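PDB 6SJY: L-2,4-diaminobutyric acid acetyltransferase from Geobacillus sp., which catalyses the transfer of an acetyl group from acetyl-coenzyme A to L-2,4-diaminobutyrate, a step in the biosynthesis of the chemical chaperone ectoine. Local coordinates for residues 7-12 / 90-95; 62-67 / 76-81; 109-114 / 163-168; 116-121 / 157-162. All blocks are in the same frame, centred on the assembly; numbering follows the deposited sequence.

Contact 1. Residues 7-12 / 90-95; sequences TEVVYR and QGIAKA
Y11 reaches from the N-terminal strand to the first turn of the helix that begins at I92, and its phenol end makes the tight part of this contact. CB of A95 lies 3.5 Å from Y11 CZ and 3.3 Å from Y11 OH, while that same oxygen approaches I92 CA at 3.6 Å. With CG set anti to its carbonyl carbon (chi1 -63°), the ring is carried across to the helix. Alanine suits position 95 because a longer side chain would probably crowd the phenol oxygen. No hydrogen bond links the segments, and the fit is one of shape.

Toward Q90 the packing slackens. V9 sends CG2 to I92 CD1 at 4.1 Å, the two branched chains crossing at about a right angle, and the Q90 amide oxygen OE1 is 4.3 Å from the same V9 methyl. Q90 and K94 lie on the solvent side, the latter paired with E133. G91 is the N-cap residue; its positive phi (70°) is easily adopted without a side chain, and its carbonyl accepts the amide of A95. Q90 to A93 fit the end of the Arg/Gln-X-X-Gly-X-Gly/Ala signature of GNAT enzymes, whose loop binds the coenzyme A pyrophosphate in relatives.

V9, Y11 and I92 all touch A54, so helix 92-101 packs beside strand 10-12 and over strand 52-56.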
# COMPACT_ATOMS: atom_id res chain seq x y z
N THR A 7 -7.54 -31.34 -5.77
CA THR A 7 -6.10 -31.02 -5.74
C THR A 7 -5.65 -29.99 -6.82
O THR A 7 -4.47 -29.77 -7.05
CB THR A 7 -5.26 -32.32 -5.94
OG1 THR A 7 -3.92 -32.07 -5.52
CG2 THR A 7 -5.26 -32.82 -7.42
N GLU A 8 -6.60 -29.39 -7.51
CA GLU A 8 -6.30 -28.28 -8.32
C GLU A 8 -6.18 -26.98 -7.44
O GLU A 8 -6.72 -26.82 -6.28
CB GLU A 8 -7.28 -28.17 -9.46
CG GLU A 8 -8.72 -28.20 -9.03
CD GLU A 8 -9.59 -27.18 -9.74
OE1 GLU A 8 -10.28 -26.39 -9.05
OE2 GLU A 8 -9.57 -27.16 -10.99
N VAL A 9 -5.40 -26.06 -8.01
CA VAL A 9 -5.09 -24.81 -7.36
C VAL A 9 -6.30 -23.97 -7.57
O VAL A 9 -6.81 -23.94 -8.68
CB VAL A 9 -3.87 -24.12 -7.97
CG1 VAL A 9 -3.65 -22.72 -7.31
CG2 VAL A 9 -2.62 -25.00 -7.83
N VAL A 10 -6.77 -23.29 -6.53
CA VAL A 10 -7.93 -22.36 -6.67
C VAL A 10 -7.57 -20.90 -6.39
O VAL A 10 -6.70 -20.61 -5.55
CB VAL A 10 -9.10 -22.78 -5.76
CG1 VAL A 10 -9.80 -24.01 -6.35
CG2 VAL A 10 -8.59 -23.07 -4.36
N TYR A 11 -8.30 -20.01 -7.05
CA TYR A 11 -7.99 -18.63 -7.16
C TYR A 11 -9.15 -17.82 -6.66
O TYR A 11 -10.24 -18.03 -7.10
CB TYR A 11 -7.73 -18.29 -8.64
CG TYR A 11 -6.53 -19.06 -9.14
CD1 TYR A 11 -5.26 -18.59 -8.90
CD2 TYR A 11 -6.66 -20.30 -9.79
CE1 TYR A 11 -4.14 -19.30 -9.32
CE2 TYR A 11 -5.52 -21.02 -10.22
CZ TYR A 11 -4.26 -20.51 -10.00
OH TYR A 11 -3.08 -21.18 -10.36
N ARG A 12 -8.91 -16.87 -5.75
CA ARG A 12 -9.96 -15.92 -5.33
C ARG A 12 -9.38 -14.56 -4.90
O ARG A 12 -8.18 -14.43 -4.63
CB ARG A 12 -10.75 -16.53 -4.14
CG ARG A 12 -9.91 -16.77 -2.93
CD ARG A 12 -10.70 -17.31 -1.76
NE ARG A 12 -9.82 -17.61 -0.61
CZ ARG A 12 -9.49 -16.73 0.35
NH1 ARG A 12 -9.90 -15.46 0.32
NH2 ARG A 12 -8.69 -17.08 1.34
N GLN A 90 4.57 -24.42 -11.92
CA GLN A 90 3.23 -24.97 -12.23
C GLN A 90 2.31 -24.00 -12.89
O GLN A 90 1.12 -24.23 -12.89
CB GLN A 90 2.50 -25.37 -10.97
CG GLN A 90 3.28 -26.30 -10.06
CD GLN A 90 2.45 -26.80 -8.88
OE1 GLN A 90 1.21 -26.69 -8.82
NE2 GLN A 90 3.13 -27.33 -7.91
N GLY A 91 2.81 -22.87 -13.39
CA GLY A 91 1.92 -21.85 -13.96
C GLY A 91 1.01 -21.07 -12.97
O GLY A 91 0.04 -20.44 -13.38
N ILE A 92 1.30 -21.08 -11.68
CA ILE A 92 0.43 -20.31 -10.73
C ILE A 92 0.50 -18.75 -10.96
O ILE A 92 -0.51 -18.07 -11.09
CB ILE A 92 0.77 -20.70 -9.31
CG1 ILE A 92 0.37 -22.17 -9.11
CG2 ILE A 92 0.05 -19.79 -8.30
CD1 ILE A 92 0.86 -22.77 -7.82
N ALA A 93 1.69 -18.23 -11.13
CA ALA A 93 1.91 -16.80 -11.40
C ALA A 93 1.19 -16.34 -12.62
O ALA A 93 0.55 -15.28 -12.61
CB ALA A 93 3.38 -16.52 -11.52
N LYS A 94 1.26 -17.14 -13.68
CA LYS A 94 0.62 -16.78 -14.92
C LYS A 94 -0.90 -16.84 -14.78
O LYS A 94 -1.67 -16.04 -15.37
CB LYS A 94 1.10 -17.75 -16.00
CG LYS A 94 0.40 -17.63 -17.32
CD LYS A 94 1.10 -18.53 -18.34
CE LYS A 94 0.29 -18.54 -19.63
NZ LYS A 94 1.15 -18.80 -20.81
N ALA A 95 -1.34 -17.84 -14.06
CA ALA A 95 -2.78 -17.98 -13.77
C ALA A 95 -3.31 -16.79 -12.86
O ALA A 95 -4.35 -16.22 -13.12
CB ALA A 95 -3.01 -19.35 -13.10

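Contact 2. Residues 62-67 / 76-81; sequences GFISAF and LFVWQV. With 9YT ((2~{S})-4-acetamido-2-azanyl-butanoic acid), chain E.
S65 OG is gripped from two directions: the backbone N of Q80 donates to it at 3.0 Å over a bent path (137°), and water 1 sits 2.6 Å away. It belongs to a classic beta bulge in the antiparallel hairpin of strands 59-68 and 75-83, where W79 and Q80 both face S65. In GNAT enzymes a bulge in this strand helps splay it from the next one and open the acetyl-CoA site. The small serine suits the spot, since OG, held between its backbone N and carbonyl carbon (chi1 47°), satisfies an amide displaced by the bulge. W79 N still reaches S65 O at 2.9 Å.

Beyond the bulge the ladder is regular, and F77 N binds F67 O at 2.8 Å. F77 CB lies over a face of the F67 ring, but the two rings are slid apart and barely overlap; Y46 and F47 of the second subunit pack against this pair. I64, A66, V78 and V81 form the other, aliphatic face, toward helix 92-101.

Q80 NE2 donates almost straight (171°) to carboxylate O11 of the product, 3.2 Å away, and also bonds D33 O, while OE1 accepts from water 1 and pairs with Y40. An alanine here would probably leave the product carboxylate without this donor and Y40 without its mate. Water 1 rests 3.3 Å above the plane of the W79 indole, over its centre.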
# COMPACT_ATOMS: atom_id res chain seq x y z
N GLY A 62 0.03 -18.70 -3.51
CA GLY A 62 0.25 -17.59 -4.41
C GLY A 62 -0.52 -16.33 -4.02
O GLY A 62 -1.62 -16.40 -3.50
N PHE A 63 0.05 -15.17 -4.35
CA PHE A 63 -0.54 -13.88 -4.11
C PHE A 63 -0.05 -12.94 -5.20
O PHE A 63 1.13 -12.90 -5.53
CB PHE A 63 -0.07 -13.35 -2.77
CG PHE A 63 -0.67 -12.01 -2.39
CD1 PHE A 63 -2.02 -11.89 -2.16
CD2 PHE A 63 0.13 -10.88 -2.24
CE1 PHE A 63 -2.59 -10.68 -1.75
CE2 PHE A 63 -0.42 -9.68 -1.84
CZ PHE A 63 -1.80 -9.56 -1.65
N ILE A 64 -0.97 -12.13 -5.66
CA ILE A 64 -0.66 -10.96 -6.42
C ILE A 64 -1.45 -9.77 -5.91
O ILE A 64 -2.70 -9.82 -5.73
CB ILE A 64 -0.90 -11.27 -7.88
CG1 ILE A 64 -0.57 -10.11 -8.77
CG2 ILE A 64 -2.34 -11.65 -8.14
CD1 ILE A 64 -0.48 -10.65 -10.21
N SER A 65 -0.73 -8.69 -5.66
CA SER A 65 -1.32 -7.40 -5.27
C SER A 65 -1.16 -6.42 -6.40
O SER A 65 -0.11 -6.37 -7.04
CB SER A 65 -0.62 -6.81 -4.06
OG SER A 65 0.81 -6.81 -4.09
N ALA A 66 -2.18 -5.60 -6.60
CA ALA A 66 -2.09 -4.57 -7.57
C ALA A 66 -3.07 -3.49 -7.20
O ALA A 66 -3.97 -3.73 -6.40
CB ALA A 66 -2.45 -5.12 -8.95
N PHE A 67 -2.90 -2.32 -7.78
CA PHE A 67 -3.86 -1.24 -7.64
C PHE A 67 -3.88 -0.44 -8.89
O PHE A 67 -2.90 -0.39 -9.59
CB PHE A 67 -3.45 -0.31 -6.49
CG PHE A 67 -2.03 0.21 -6.57
CD1 PHE A 67 -1.75 1.43 -7.22
CD2 PHE A 67 -1.00 -0.43 -5.92
CE1 PHE A 67 -0.48 1.98 -7.23
CE2 PHE A 67 0.27 0.09 -5.95
CZ PHE A 67 0.55 1.29 -6.63
N LEU A 76 -2.80 0.02 -14.29
CA LEU A 76 -2.72 -0.94 -13.19
C LEU A 76 -1.30 -1.20 -12.82
O LEU A 76 -0.49 -1.64 -13.66
CB LEU A 76 -3.37 -2.25 -13.58
CG LEU A 76 -3.49 -3.24 -12.45
CD1 LEU A 76 -4.65 -2.90 -11.48
CD2 LEU A 76 -3.73 -4.65 -13.03
N PHE A 77 -0.96 -0.94 -11.55
CA PHE A 77 0.33 -1.25 -11.05
C PHE A 77 0.32 -2.56 -10.33
O PHE A 77 -0.49 -2.74 -9.40
CB PHE A 77 0.84 -0.16 -10.14
CG PHE A 77 2.23 -0.38 -9.70
CD1 PHE A 77 2.52 -1.13 -8.60
CD2 PHE A 77 3.26 0.14 -10.46
CE1 PHE A 77 3.85 -1.36 -8.24
CE2 PHE A 77 4.59 -0.10 -10.13
CZ PHE A 77 4.89 -0.84 -9.01
N VAL A 78 1.19 -3.48 -10.74
CA VAL A 78 1.34 -4.76 -10.07
C VAL A 78 2.50 -4.65 -9.14
O VAL A 78 3.63 -4.40 -9.53
CB VAL A 78 1.50 -5.93 -11.03
CG1 VAL A 78 1.76 -7.22 -10.26
CG2 VAL A 78 0.27 -6.01 -11.89
N TRP A 79 2.16 -4.78 -7.87
CA TRP A 79 3.04 -4.58 -6.75
C TRP A 79 3.80 -5.85 -6.43
O TRP A 79 4.96 -5.83 -6.55
CB TRP A 79 2.23 -4.06 -5.53
CG TRP A 79 3.02 -3.73 -4.29
CD1 TRP A 79 4.36 -3.93 -4.02
CD2 TRP A 79 2.47 -3.15 -3.12
NE1 TRP A 79 4.65 -3.51 -2.75
CE2 TRP A 79 3.51 -3.03 -2.19
CE3 TRP A 79 1.21 -2.67 -2.79
CZ2 TRP A 79 3.31 -2.46 -0.97
CZ3 TRP A 79 1.01 -2.14 -1.55
CH2 TRP A 79 2.04 -2.03 -0.66
N GLN A 80 3.17 -6.90 -5.92
CA GLN A 80 3.90 -8.10 -5.57
C GLN A 80 3.30 -9.31 -6.29
O GLN A 80 2.08 -9.39 -6.48
CB GLN A 80 3.98 -8.35 -4.08
CG GLN A 80 4.67 -7.27 -3.31
CD GLN A 80 5.01 -7.63 -1.86
OE1 GLN A 80 4.17 -7.61 -0.95
NE2 GLN A 80 6.28 -7.87 -1.62
N VAL A 81 4.18 -10.24 -6.66
CA VAL A 81 3.79 -11.53 -7.17
C VAL A 81 4.60 -12.53 -6.40
O VAL A 81 5.81 -12.43 -6.38
CB VAL A 81 4.12 -11.66 -8.66
CG1 VAL A 81 3.58 -12.98 -9.19
CG2 VAL A 81 3.53 -10.49 -9.42
C01 9YT E . 6.36 -7.68 -10.25
C02 9YT E . 7.06 -7.98 -8.99
O03 9YT E . 7.57 -9.14 -8.90
N04 9YT E . 7.02 -6.72 -8.17
C05 9YT E . 7.45 -6.48 -6.81
C06 9YT E . 8.88 -6.22 -6.58
C07 9YT E . 9.06 -5.53 -5.26
N08 9YT E . 10.47 -5.37 -4.99
C09 9YT E . 8.38 -6.31 -4.13
O10 9YT E . 7.91 -5.57 -3.24
O11 9YT E . 8.28 -7.59 -4.10
O HOH W 1 1.88 -6.14 -1.77

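Contact 3. Residues 109-114 / 163-168; sequences VRFIET and IGPFFN
V109 opens the pairing, its carbonyl O accepting N168 N at 3.0 Å, nearly along the C=O axis; the side-chain ND2 of N168 is tied to the backbone oxygens of M101 and C106. At R110 the backbone O takes F166 N at 2.9 Å. The arginine's extended chain lays its guanidinium against F167, CD1 standing 3.2 Å above the guanidinium plane with the two planes 35° apart. Water 2, in the guanidinium plane at its edge, joins R110 NH1 to F166 O. F111 sets its ring beside P165, which follows a cis peptide bond, CZ to P165 CB 3.9 Å. G164, just before P165, has no side chain; a CB there would collide with R110 O and the F111 ring. I112 forms an antiparallel pair with I163, its O receiving I163 N at 2.8 Å. Its CD1 meets F166 CZ at 3.8 Å: with CG between the backbone N and the carbonyl carbon (chi1 67°), F166 folds back against the R110 carbonyl. E113 turns away to Y46 of the second subunit, and T114 lines the product pocket. Residues 164-168, though a loop, prolong the antiparallel pairing of strands 111-115 and 158-163 in the GNAT sheet.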
# COMPACT_ATOMS: atom_id res chain seq x y z
N VAL A 109 -8.53 -0.79 -18.06
CA VAL A 109 -7.08 -0.66 -17.93
C VAL A 109 -6.46 -0.69 -19.36
O VAL A 109 -6.79 -1.52 -20.14
CB VAL A 109 -6.52 -1.81 -17.05
CG1 VAL A 109 -5.01 -1.93 -17.08
CG2 VAL A 109 -6.95 -1.61 -15.58
N ARG A 110 -5.56 0.23 -19.65
CA ARG A 110 -4.84 0.36 -20.88
C ARG A 110 -3.32 0.10 -20.75
O ARG A 110 -2.67 -0.09 -21.74
CB ARG A 110 -5.15 1.73 -21.45
CG ARG A 110 -6.60 1.90 -21.93
CD ARG A 110 -6.87 3.31 -22.37
NE ARG A 110 -8.28 3.44 -22.69
CZ ARG A 110 -8.83 3.09 -23.85
NH1 ARG A 110 -8.09 2.65 -24.82
NH2 ARG A 110 -10.14 3.16 -24.01
N PHE A 111 -2.77 0.07 -19.54
CA PHE A 111 -1.34 -0.20 -19.28
C PHE A 111 -1.22 -0.96 -17.97
O PHE A 111 -1.96 -0.67 -17.04
CB PHE A 111 -0.50 1.03 -19.07
CG PHE A 111 -0.44 1.95 -20.21
CD1 PHE A 111 0.56 1.81 -21.18
CD2 PHE A 111 -1.31 3.04 -20.28
CE1 PHE A 111 0.66 2.67 -22.23
CE2 PHE A 111 -1.21 3.91 -21.32
CZ PHE A 111 -0.21 3.74 -22.30
N ILE A 112 -0.29 -1.90 -17.91
CA ILE A 112 0.15 -2.54 -16.69
C ILE A 112 1.58 -2.07 -16.42
O ILE A 112 2.43 -2.08 -17.33
CB ILE A 112 0.16 -4.04 -16.81
CG1 ILE A 112 -1.23 -4.55 -17.14
CG2 ILE A 112 0.71 -4.68 -15.56
CD1 ILE A 112 -1.29 -5.99 -17.61
N GLU A 113 1.83 -1.56 -15.22
CA GLU A 113 3.20 -1.20 -14.81
C GLU A 113 3.59 -2.04 -13.65
O GLU A 113 2.75 -2.41 -12.78
CB GLU A 113 3.34 0.25 -14.41
CG GLU A 113 3.05 1.21 -15.47
CD GLU A 113 3.34 2.66 -15.06
OE1 GLU A 113 3.35 3.45 -15.96
OE2 GLU A 113 3.53 3.01 -13.89
N THR A 114 4.85 -2.35 -13.59
CA THR A 114 5.40 -3.11 -12.51
C THR A 114 6.90 -2.89 -12.49
O THR A 114 7.46 -2.34 -13.42
CB THR A 114 5.00 -4.58 -12.58
OG1 THR A 114 5.33 -5.24 -11.33
CG2 THR A 114 5.75 -5.35 -13.69
N ILE A 163 3.54 -2.55 -19.87
CA ILE A 163 2.84 -3.33 -20.85
C ILE A 163 1.69 -2.50 -21.36
O ILE A 163 0.81 -2.09 -20.58
CB ILE A 163 2.33 -4.62 -20.26
CG1 ILE A 163 3.50 -5.44 -19.80
CG2 ILE A 163 1.48 -5.41 -21.25
CD1 ILE A 163 3.02 -6.75 -19.20
N GLY A 164 1.70 -2.21 -22.66
CA GLY A 164 0.64 -1.49 -23.31
C GLY A 164 1.17 -0.45 -24.25
O GLY A 164 2.36 -0.34 -24.43
N PRO A 165 0.30 0.35 -24.84
CA PRO A 165 -1.15 0.36 -24.62
C PRO A 165 -1.92 -0.83 -25.16
O PRO A 165 -1.50 -1.46 -26.11
CB PRO A 165 -1.57 1.63 -25.27
CG PRO A 165 -0.59 1.79 -26.38
CD PRO A 165 0.69 1.16 -25.97
N PHE A 166 -2.94 -1.23 -24.41
CA PHE A 166 -3.93 -2.18 -24.85
C PHE A 166 -5.29 -1.70 -24.28
O PHE A 166 -5.42 -0.57 -23.76
CB PHE A 166 -3.56 -3.59 -24.44
CG PHE A 166 -3.59 -3.84 -22.95
CD1 PHE A 166 -2.63 -3.29 -22.10
CD2 PHE A 166 -4.53 -4.70 -22.41
CE1 PHE A 166 -2.64 -3.53 -20.75
CE2 PHE A 166 -4.54 -4.96 -21.06
CZ PHE A 166 -3.60 -4.36 -20.22
N PHE A 167 -6.32 -2.49 -24.48
CA PHE A 167 -7.60 -2.18 -23.89
C PHE A 167 -8.17 -3.43 -23.26
O PHE A 167 -8.56 -4.30 -23.95
CB PHE A 167 -8.57 -1.52 -24.89
CG PHE A 167 -9.88 -1.10 -24.23
CD1 PHE A 167 -9.89 -0.05 -23.30
CD2 PHE A 167 -11.06 -1.81 -24.45
CE1 PHE A 167 -11.05 0.31 -22.64
CE2 PHE A 167 -12.24 -1.44 -23.80
CZ PHE A 167 -12.23 -0.39 -22.88
N ASN A 168 -8.18 -3.48 -21.94
CA ASN A 168 -8.71 -4.59 -21.17
C ASN A 168 -10.24 -4.48 -21.03
O ASN A 168 -10.79 -3.73 -20.17
CB ASN A 168 -8.06 -4.63 -19.78
CG ASN A 168 -8.17 -6.00 -19.12
OD1 ASN A 168 -7.90 -6.99 -19.76
ND2 ASN A 168 -8.55 -6.04 -17.86
O HOH W 2 -5.44 1.73 -25.04

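Contact 4. Residues 116-121 / 157-162; sequences VSPSNM and DEPLFV. With 9YT ((2~{S})-4-acetamido-2-azanyl-butanoic acid), chain E.
V116 N donates to P159 O at 3.2 Å, a backbone bond between the segments. Proline suits position 159 because its nitrogen has no hydrogen to place, and its ring carbon CD packs against V116 O at 3.0 Å. Within 116-121, N120 N to S117 O (2.8 Å) closes a type I beta turn. At the turn's end N120 is the N-cap of helix 121-133, its OD1 taking S123 N.

Among the polar side chains, S117 and E158 gather at the ligand. E158 bends at chi2 (-69°), which brings its carboxylate back toward the turn, where OE2 lies 2.5 Å from S117 OG. A weak hydrogen bond, 3.0 Å long, runs from the product's alpha-amino N08 to E158 OE2. Y38 of the second subunit packs on this glutamate. D157 OD1 is hydrogen-bonded to A146 N.

Among the apolar contacts, V116 CG2 sits over the centre of the F161 ring, 3.7 Å from its centroid and 11° off the normal, a CH-pi contact. An alanine in place of F161 would probably open a gap beneath V116 and leave its methyl without the ring face. P118 adds CD against P159 CD at 4.1 Å.

In this GNAT fold the loop between strand 111-115 and helix 121-133 packs on strand 158-163, the neighbour of 111-115 in the sheet, and N120 and E158 line the product pocket.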
# COMPACT_ATOMS: atom_id res chain seq x y z
N VAL A 116 10.57 -5.20 -11.73
CA VAL A 116 11.05 -6.57 -11.64
C VAL A 116 12.51 -6.54 -11.28
O VAL A 116 13.33 -5.97 -12.02
CB VAL A 116 10.92 -7.36 -12.94
CG1 VAL A 116 11.30 -8.82 -12.74
CG2 VAL A 116 9.50 -7.26 -13.48
N SER A 117 12.83 -7.12 -10.13
CA SER A 117 14.24 -7.24 -9.71
C SER A 117 15.01 -8.09 -10.67
O SER A 117 14.50 -9.12 -11.13
CB SER A 117 14.36 -7.91 -8.35
OG SER A 117 13.78 -6.96 -7.48
N PRO A 118 16.22 -7.68 -10.98
CA PRO A 118 17.14 -8.43 -11.86
C PRO A 118 17.12 -9.92 -11.53
O PRO A 118 16.91 -10.72 -12.39
CB PRO A 118 18.49 -7.82 -11.51
CG PRO A 118 18.15 -6.41 -11.26
CD PRO A 118 16.86 -6.44 -10.49
N SER A 119 17.23 -10.26 -10.25
CA SER A 119 17.18 -11.67 -9.80
C SER A 119 15.86 -12.39 -9.92
O SER A 119 15.81 -13.60 -9.81
CB SER A 119 17.48 -11.69 -8.33
OG SER A 119 18.84 -11.51 -8.25
N ASN A 120 14.77 -11.65 -10.00
CA ASN A 120 13.51 -12.29 -10.17
C ASN A 120 13.26 -12.60 -11.62
O ASN A 120 12.54 -11.88 -12.32
CB ASN A 120 12.41 -11.48 -9.57
CG ASN A 120 11.13 -12.28 -9.41
OD1 ASN A 120 10.89 -13.31 -10.08
ND2 ASN A 120 10.30 -11.83 -8.48
N MET A 121 13.78 -13.74 -12.03
CA MET A 121 13.71 -14.12 -13.43
C MET A 121 12.37 -14.69 -13.79
O MET A 121 11.93 -14.59 -14.95
CB MET A 121 14.88 -15.06 -13.74
CG MET A 121 16.19 -14.26 -13.69
SD MET A 121 17.65 -15.27 -13.77
CE MET A 121 18.01 -15.69 -12.04
N ASP A 157 18.43 -3.02 -8.04
CA ASP A 157 17.55 -2.17 -8.86
C ASP A 157 16.13 -2.75 -9.00
O ASP A 157 15.96 -3.94 -8.94
CB ASP A 157 18.09 -2.12 -10.29
CG ASP A 157 19.43 -1.38 -10.42
OD1 ASP A 157 19.89 -0.76 -9.45
OD2 ASP A 157 19.94 -1.40 -11.56
N GLU A 158 15.20 -1.88 -9.34
CA GLU A 158 13.83 -2.20 -9.67
C GLU A 158 13.47 -1.56 -11.00
O GLU A 158 12.77 -0.55 -11.07
CB GLU A 158 12.96 -1.65 -8.53
CG GLU A 158 13.11 -2.46 -7.25
CD GLU A 158 12.50 -3.88 -7.35
OE1 GLU A 158 11.56 -4.11 -8.09
OE2 GLU A 158 12.91 -4.80 -6.65
N PRO A 159 13.95 -2.16 -12.09
CA PRO A 159 13.60 -1.64 -13.41
C PRO A 159 12.08 -1.66 -13.67
O PRO A 159 11.44 -2.57 -13.27
CB PRO A 159 14.31 -2.58 -14.37
CG PRO A 159 15.11 -3.52 -13.57
CD PRO A 159 14.83 -3.33 -12.13
N LEU A 160 11.56 -0.62 -14.34
CA LEU A 160 10.14 -0.52 -14.73
C LEU A 160 9.76 -1.27 -16.01
O LEU A 160 10.37 -1.07 -17.06
CB LEU A 160 9.82 0.94 -14.98
CG LEU A 160 8.38 1.35 -15.27
CD1 LEU A 160 7.50 1.07 -14.04
CD2 LEU A 160 8.37 2.81 -15.63
N PHE A 161 8.78 -2.17 -15.91
CA PHE A 161 8.18 -2.81 -17.05
C PHE A 161 6.84 -2.20 -17.31
O PHE A 161 6.03 -2.12 -16.38
CB PHE A 161 8.00 -4.31 -16.80
CG PHE A 161 9.26 -5.09 -16.78
CD1 PHE A 161 10.35 -4.69 -16.00
CD2 PHE A 161 9.36 -6.28 -17.49
CE1 PHE A 161 11.53 -5.45 -15.97
CE2 PHE A 161 10.51 -7.06 -17.45
CZ PHE A 161 11.61 -6.64 -16.71
N VAL A 162 6.59 -1.70 -18.52
CA VAL A 162 5.27 -1.16 -18.92
C VAL A 162 4.73 -2.02 -20.05
O VAL A 162 5.39 -2.17 -21.07
CB VAL A 162 5.39 0.30 -19.33
CG1 VAL A 162 4.06 0.90 -19.74
CG2 VAL A 162 5.99 1.15 -18.22
C01 9YT E . 6.36 -7.68 -10.25
C02 9YT E . 7.06 -7.98 -8.99
O03 9YT E . 7.57 -9.14 -8.90
N04 9YT E . 7.02 -6.72 -8.17
C05 9YT E . 7.45 -6.48 -6.81
C06 9YT E . 8.88 -6.22 -6.58
C07 9YT E . 9.06 -5.53 -5.26
N08 9YT E . 10.47 -5.37 -4.99
C09 9YT E . 8.38 -6.31 -4.13
O10 9YT E . 7.91 -5.57 -3.24
O11 9YT E . 8.28 -7.59 -4.10
O HOH W 3 10.67 -6.33 -8.38

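In the fold
Contact 2 is the buried core, while contact 1 lies at the surface on one flank of the sheet and contacts 3 and 4 are partly buried on the other. Contacts 2 and 3 join through neighbouring strands, with V78 probably hydrogen-bonded to E113 and T114; contacts 3 and 4 share strands 111-115 and 158-163, linked by a probable hydrogen bond between T114 O and F161 N. Contact 1 meets contact 2 by packing of A93 on V81. The chemistry follows place: contact 1 has no hydrogen bond across it, contact 3 is chiefly backbone pairing with aromatic packing, and contacts 2 and 4 add a grip on probably oppositely charged groups of the product, its carboxylate and amine respectively.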